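Local coordinates for protein tryptophan--tRNA ligase (Mycoplasma pneumoniae, PDB 2YY5) that probably catalyses the ATP-dependent attachment of tryptophan to its cognate tRNA, working as a homodimeric class I aminoacyl-tRNA synthetase, at residues 33-46 with 72-84. The protein carries 1 engineered substitution. Numbering follows the deposited sequence.
With WSA (5'-O-[(L-tryptophylamino)sulfonyl]adenosine), chain J.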
# COMPACT_ATOMS: atom_id res chain seq x y z
N GLN B 33 20.04 14.92 -16.97
CA GLN B 33 18.98 15.44 -17.83
C GLN B 33 19.49 15.76 -19.22
O GLN B 33 18.71 16.02 -20.13
CB GLN B 33 18.38 16.70 -17.21
CG GLN B 33 19.39 17.78 -16.91
CD GLN B 33 18.75 19.02 -16.38
OE1 GLN B 33 17.75 18.95 -15.68
NE2 GLN B 33 19.32 20.18 -16.71
N GLU B 34 20.81 15.75 -19.39
CA GLU B 34 21.41 16.03 -20.68
C GLU B 34 21.70 14.72 -21.41
O GLU B 34 21.58 14.63 -22.63
CB GLU B 34 22.71 16.82 -20.50
CG GLU B 34 22.93 17.91 -21.54
CD GLU B 34 21.94 19.07 -21.41
OE1 GLU B 34 21.86 19.69 -20.32
OE2 GLU B 34 21.24 19.38 -22.40
N GLN B 35 22.06 13.69 -20.65
CA GLN B 35 22.39 12.38 -21.22
C GLN B 35 21.24 11.39 -21.24
O GLN B 35 21.17 10.52 -22.10
CB GLN B 35 23.56 11.77 -20.44
CG GLN B 35 24.91 12.41 -20.71
CD GLN B 35 25.41 12.14 -22.12
OE1 GLN B 35 24.85 12.64 -23.09
NE2 GLN B 35 26.47 11.34 -22.23
N CYS B 36 20.32 11.51 -20.29
CA CYS B 36 19.21 10.57 -20.23
C CYS B 36 17.85 11.23 -20.21
O CYS B 36 17.73 12.44 -20.11
CB CYS B 36 19.32 9.71 -18.96
SG CYS B 36 20.95 9.10 -18.52
N GLN B 37 16.83 10.39 -20.34
CA GLN B 37 15.44 10.81 -20.24
C GLN B 37 15.33 10.68 -18.73
O GLN B 37 15.25 9.57 -18.20
CB GLN B 37 14.52 9.80 -20.93
CG GLN B 37 13.05 10.01 -20.64
CD GLN B 37 12.17 8.99 -21.34
OE1 GLN B 37 10.95 9.02 -21.21
NE2 GLN B 37 12.79 8.08 -22.09
N LEU B 38 15.37 11.82 -18.04
CA LEU B 38 15.36 11.82 -16.59
C LEU B 38 14.03 12.03 -15.90
O LEU B 38 13.24 12.91 -16.26
CB LEU B 38 16.37 12.87 -16.09
CG LEU B 38 16.46 13.16 -14.58
CD1 LEU B 38 16.88 11.90 -13.83
CD2 LEU B 38 17.47 14.29 -14.34
N PHE B 39 13.79 11.21 -14.88
CA PHE B 39 12.59 11.26 -14.07
C PHE B 39 13.04 11.49 -12.65
O PHE B 39 13.89 10.76 -12.14
CB PHE B 39 11.82 9.94 -14.16
CG PHE B 39 11.00 9.81 -15.40
CD1 PHE B 39 9.76 10.43 -15.49
CD2 PHE B 39 11.47 9.06 -16.48
CE1 PHE B 39 9.00 10.32 -16.65
CE2 PHE B 39 10.72 8.94 -17.64
CZ PHE B 39 9.48 9.57 -17.73
N VAL B 40 12.45 12.50 -12.01
CA VAL B 40 12.77 12.83 -10.64
C VAL B 40 11.48 13.19 -9.90
O VAL B 40 10.63 13.92 -10.43
CB VAL B 40 13.73 14.03 -10.57
CG1 VAL B 40 14.13 14.31 -9.12
CG2 VAL B 40 14.94 13.73 -11.42
N PHE B 41 11.33 12.70 -8.67
CA PHE B 41 10.12 13.02 -7.92
C PHE B 41 10.36 13.25 -6.43
O PHE B 41 11.35 12.79 -5.85
CB PHE B 41 9.06 11.91 -8.10
CG PHE B 41 9.47 10.57 -7.54
CD1 PHE B 41 10.25 9.69 -8.29
CD2 PHE B 41 9.10 10.20 -6.25
CE1 PHE B 41 10.65 8.45 -7.77
CE2 PHE B 41 9.49 8.97 -5.71
CZ PHE B 41 10.26 8.10 -6.47
N VAL B 42 9.43 13.99 -5.83
CA VAL B 42 9.46 14.29 -4.42
C VAL B 42 8.72 13.11 -3.80
O VAL B 42 7.51 12.98 -3.95
CB VAL B 42 8.70 15.60 -4.14
CG1 VAL B 42 8.62 15.87 -2.63
CG2 VAL B 42 9.40 16.75 -4.86
N ALA B 43 9.45 12.25 -3.11
CA ALA B 43 8.86 11.06 -2.52
C ALA B 43 8.09 11.28 -1.20
O ALA B 43 8.46 10.76 -0.15
CB ALA B 43 9.96 10.01 -2.33
N ASP B 44 7.00 12.04 -1.28
CA ASP B 44 6.19 12.35 -0.10
C ASP B 44 5.39 11.17 0.47
O ASP B 44 4.79 11.29 1.54
CB ASP B 44 5.24 13.51 -0.39
CG ASP B 44 4.33 13.25 -1.58
OD1 ASP B 44 3.29 13.93 -1.67
OD2 ASP B 44 4.65 12.39 -2.44
N LEU B 45 5.36 10.05 -0.24
CA LEU B 45 4.65 8.87 0.25
C LEU B 45 5.59 8.12 1.20
O LEU B 45 5.16 7.30 2.01
CB LEU B 45 4.22 7.97 -0.92
CG LEU B 45 3.16 8.59 -1.84
CD1 LEU B 45 2.85 7.63 -2.96
CD2 LEU B 45 1.90 8.91 -1.06
N HIS B 46 6.89 8.41 1.09
CA HIS B 46 7.91 7.81 1.93
C HIS B 46 8.07 8.63 3.20
O HIS B 46 8.46 8.11 4.24
CB HIS B 46 9.25 7.75 1.17
CG HIS B 46 9.29 6.66 0.14
ND1 HIS B 46 9.56 5.35 0.46
CD2 HIS B 46 9.03 6.68 -1.18
CE1 HIS B 46 9.45 4.61 -0.62
NE2 HIS B 46 9.13 5.39 -1.64
N GLY B 72 19.38 23.51 -10.86
CA GLY B 72 19.58 23.28 -12.28
C GLY B 72 18.67 22.25 -12.95
O GLY B 72 18.74 22.07 -14.16
N LEU B 73 17.84 21.56 -12.17
CA LEU B 73 16.93 20.58 -12.75
C LEU B 73 15.99 21.39 -13.63
O LEU B 73 15.27 22.28 -13.14
CB LEU B 73 16.16 19.84 -11.64
CG LEU B 73 15.28 18.68 -12.09
CD1 LEU B 73 16.10 17.64 -12.84
CD2 LEU B 73 14.63 18.06 -10.86
N ASP B 74 16.00 21.09 -14.92
CA ASP B 74 15.19 21.81 -15.90
C ASP B 74 13.96 21.03 -16.33
O ASP B 74 14.07 20.00 -16.97
CB ASP B 74 16.04 22.12 -17.14
CG ASP B 74 15.37 23.09 -18.09
OD1 ASP B 74 14.18 23.42 -17.89
OD2 ASP B 74 16.04 23.52 -19.06
N PRO B 75 12.76 21.54 -15.99
CA PRO B 75 11.51 20.86 -16.36
C PRO B 75 11.29 20.73 -17.87
O PRO B 75 10.36 20.06 -18.31
CB PRO B 75 10.44 21.71 -15.67
CG PRO B 75 11.07 23.07 -15.57
CD PRO B 75 12.49 22.74 -15.19
N GLN B 76 12.15 21.37 -18.66
CA GLN B 76 12.04 21.27 -20.11
C GLN B 76 12.93 20.13 -20.60
O GLN B 76 12.70 19.56 -21.67
CB GLN B 76 12.48 22.57 -20.79
CG GLN B 76 11.50 23.73 -20.68
CD GLN B 76 11.84 24.85 -21.64
OE1 GLN B 76 11.63 24.74 -22.85
NE2 GLN B 76 12.39 25.94 -21.12
N LYS B 77 13.95 19.80 -19.81
CA LYS B 77 14.88 18.73 -20.15
C LYS B 77 14.57 17.46 -19.36
O LYS B 77 14.90 16.36 -19.79
CB LYS B 77 16.31 19.18 -19.87
CG LYS B 77 16.76 20.39 -20.68
CD LYS B 77 18.08 20.96 -20.17
CE LYS B 77 18.48 22.22 -20.92
NZ LYS B 77 19.61 22.93 -20.25
N ALA B 78 13.93 17.63 -18.21
CA ALA B 78 13.60 16.50 -17.34
C ALA B 78 12.14 16.52 -16.88
O ALA B 78 11.38 17.42 -17.24
CB ALA B 78 14.52 16.51 -16.12
N CYS B 79 11.76 15.52 -16.09
CA CYS B 79 10.42 15.40 -15.55
C CYS B 79 10.48 15.40 -14.03
O CYS B 79 11.03 14.48 -13.42
CB CYS B 79 9.77 14.09 -16.00
SG CYS B 79 8.16 13.79 -15.25
N LEU B 80 9.92 16.44 -13.41
CA LEU B 80 9.92 16.56 -11.95
C LEU B 80 8.48 16.53 -11.44
O LEU B 80 7.69 17.41 -11.74
CB LEU B 80 10.60 17.87 -11.55
CG LEU B 80 10.54 18.33 -10.09
CD1 LEU B 80 11.20 17.31 -9.16
CD2 LEU B 80 11.23 19.69 -9.98
N PHE B 81 8.15 15.51 -10.64
CA PHE B 81 6.79 15.39 -10.14
C PHE B 81 6.68 15.07 -8.65
O PHE B 81 7.68 14.81 -7.99
CB PHE B 81 6.04 14.33 -10.95
CG PHE B 81 6.58 12.93 -10.78
CD1 PHE B 81 5.89 11.99 -10.02
CD2 PHE B 81 7.73 12.52 -11.46
CE1 PHE B 81 6.33 10.66 -9.94
CE2 PHE B 81 8.17 11.19 -11.39
CZ PHE B 81 7.47 10.26 -10.63
N LEU B 82 5.45 15.10 -8.13
CA LEU B 82 5.21 14.79 -6.72
C LEU B 82 4.57 13.41 -6.66
O LEU B 82 3.45 13.21 -7.15
CB LEU B 82 4.26 15.81 -6.09
CG LEU B 82 3.99 15.56 -4.60
CD1 LEU B 82 5.26 15.86 -3.83
CD2 LEU B 82 2.85 16.42 -4.08
N GLN B 83 5.29 12.46 -6.07
CA GLN B 83 4.84 11.07 -5.94
C GLN B 83 3.34 10.90 -5.64
O GLN B 83 2.65 10.13 -6.30
CB GLN B 83 5.68 10.36 -4.87
CG GLN B 83 5.36 8.89 -4.66
CD GLN B 83 6.25 8.25 -3.61
OE1 GLN B 83 6.72 8.93 -2.70
NE2 GLN B 83 6.46 6.95 -3.72
N SER B 84 2.85 11.62 -4.64
CA SER B 84 1.44 11.51 -4.27
C SER B 84 0.46 11.96 -5.35
O SER B 84 -0.73 11.66 -5.26
CB SER B 84 1.18 12.29 -2.97
OG SER B 84 1.30 13.69 -3.15
CD2 WSA J . 13.85 6.71 -4.03
CE3 WSA J . 15.09 7.00 -4.59
CZ3 WSA J . 15.41 6.48 -5.83
CH2 WSA J . 14.50 5.68 -6.52
CZ2 WSA J . 13.26 5.40 -5.96
CE2 WSA J . 12.94 5.91 -4.71
N11 WSA J . 11.84 5.83 -3.95
CD1 WSA J . 12.02 6.53 -2.84
CG WSA J . 13.23 7.09 -2.84
CB WSA J . 13.81 7.99 -1.75
CA WSA J . 15.05 7.37 -1.12
NH3 WSA J . 14.74 6.05 -0.55
C WSA J . 15.55 8.30 -0.01
O WSA J . 14.99 8.33 1.08
NS WSA J . 16.61 9.06 -0.29
S WSA J . 16.67 10.33 0.74
O1S WSA J . 15.43 11.16 0.61
O2S WSA J . 16.78 9.84 2.15
O5' WSA J . 17.83 11.08 0.36
C5' WSA J . 17.97 11.49 -1.00
C4' WSA J . 19.25 10.99 -1.69
O4' WSA J . 20.40 11.43 -0.94
C3' WSA J . 19.34 9.47 -1.79
O3' WSA J . 19.92 9.11 -3.05
C2' WSA J . 20.32 9.14 -0.66
O2' WSA J . 21.00 7.91 -0.95
C1' WSA J . 21.29 10.30 -0.84
N9 WSA J . 22.14 10.45 0.36
C8 WSA J . 21.68 10.55 1.61
N7 WSA J . 22.70 10.73 2.44
C5 WSA J . 23.82 10.74 1.72
C4 WSA J . 23.46 10.56 0.39
N3 WSA J . 24.42 10.54 -0.55
C2 WSA J . 25.69 10.69 -0.22
N1 WSA J . 26.06 10.87 1.03
C6 WSA J . 25.16 10.91 2.02
N6 WSA J . 25.54 11.10 3.29
O HOH W 1 16.02 14.22 -18.98
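F41 sets its CB squarely over the face of the F81 ring, 3.3 Å from the ring centroid, in a CH-pi contact; the two side chains run side by side, their planes 32° apart. With chi1 at 65°, the F41 ring stands between its own backbone N and carbonyl carbon, and its edge meets the ligand's indole nitrogen, F41 CZ lying 3.7 Å from WSA N11. H46 turns one ring face to WSA CD1, and its NE2 is hydrogen-bonded to D142, the predicted tryptophan-binding residue. F41 and F81 are paired residues of the parallel strands 37-42 and 78-82, where V40 N and V42 N donate to C79 O and F81 O. V42 O is gripped from opposite faces by D44 N and Q83 N. Just past the strands, the extended Q83 side chain lies against L45, and its OE1 accepts L45 N at 3.0 Å from above the amide plane, while NE2 makes a weak bond to D142. D44 OD2 takes S84 N through its syn lone pair; S84 OG sits doubtfully close to OD1. At the other end, Q33 OE1 receives D74 N at 2.9 Å in the carbonyl plane, nearly straight at 175°. Helix 54-71 links the strands and packs on V42 and L80: a beta-alpha-beta crossover of the class I Rossmann fold, in which F41, near the C-terminal end of strand 37-42, and H46 just beyond line the tryptophan pocket, with Q83 behind.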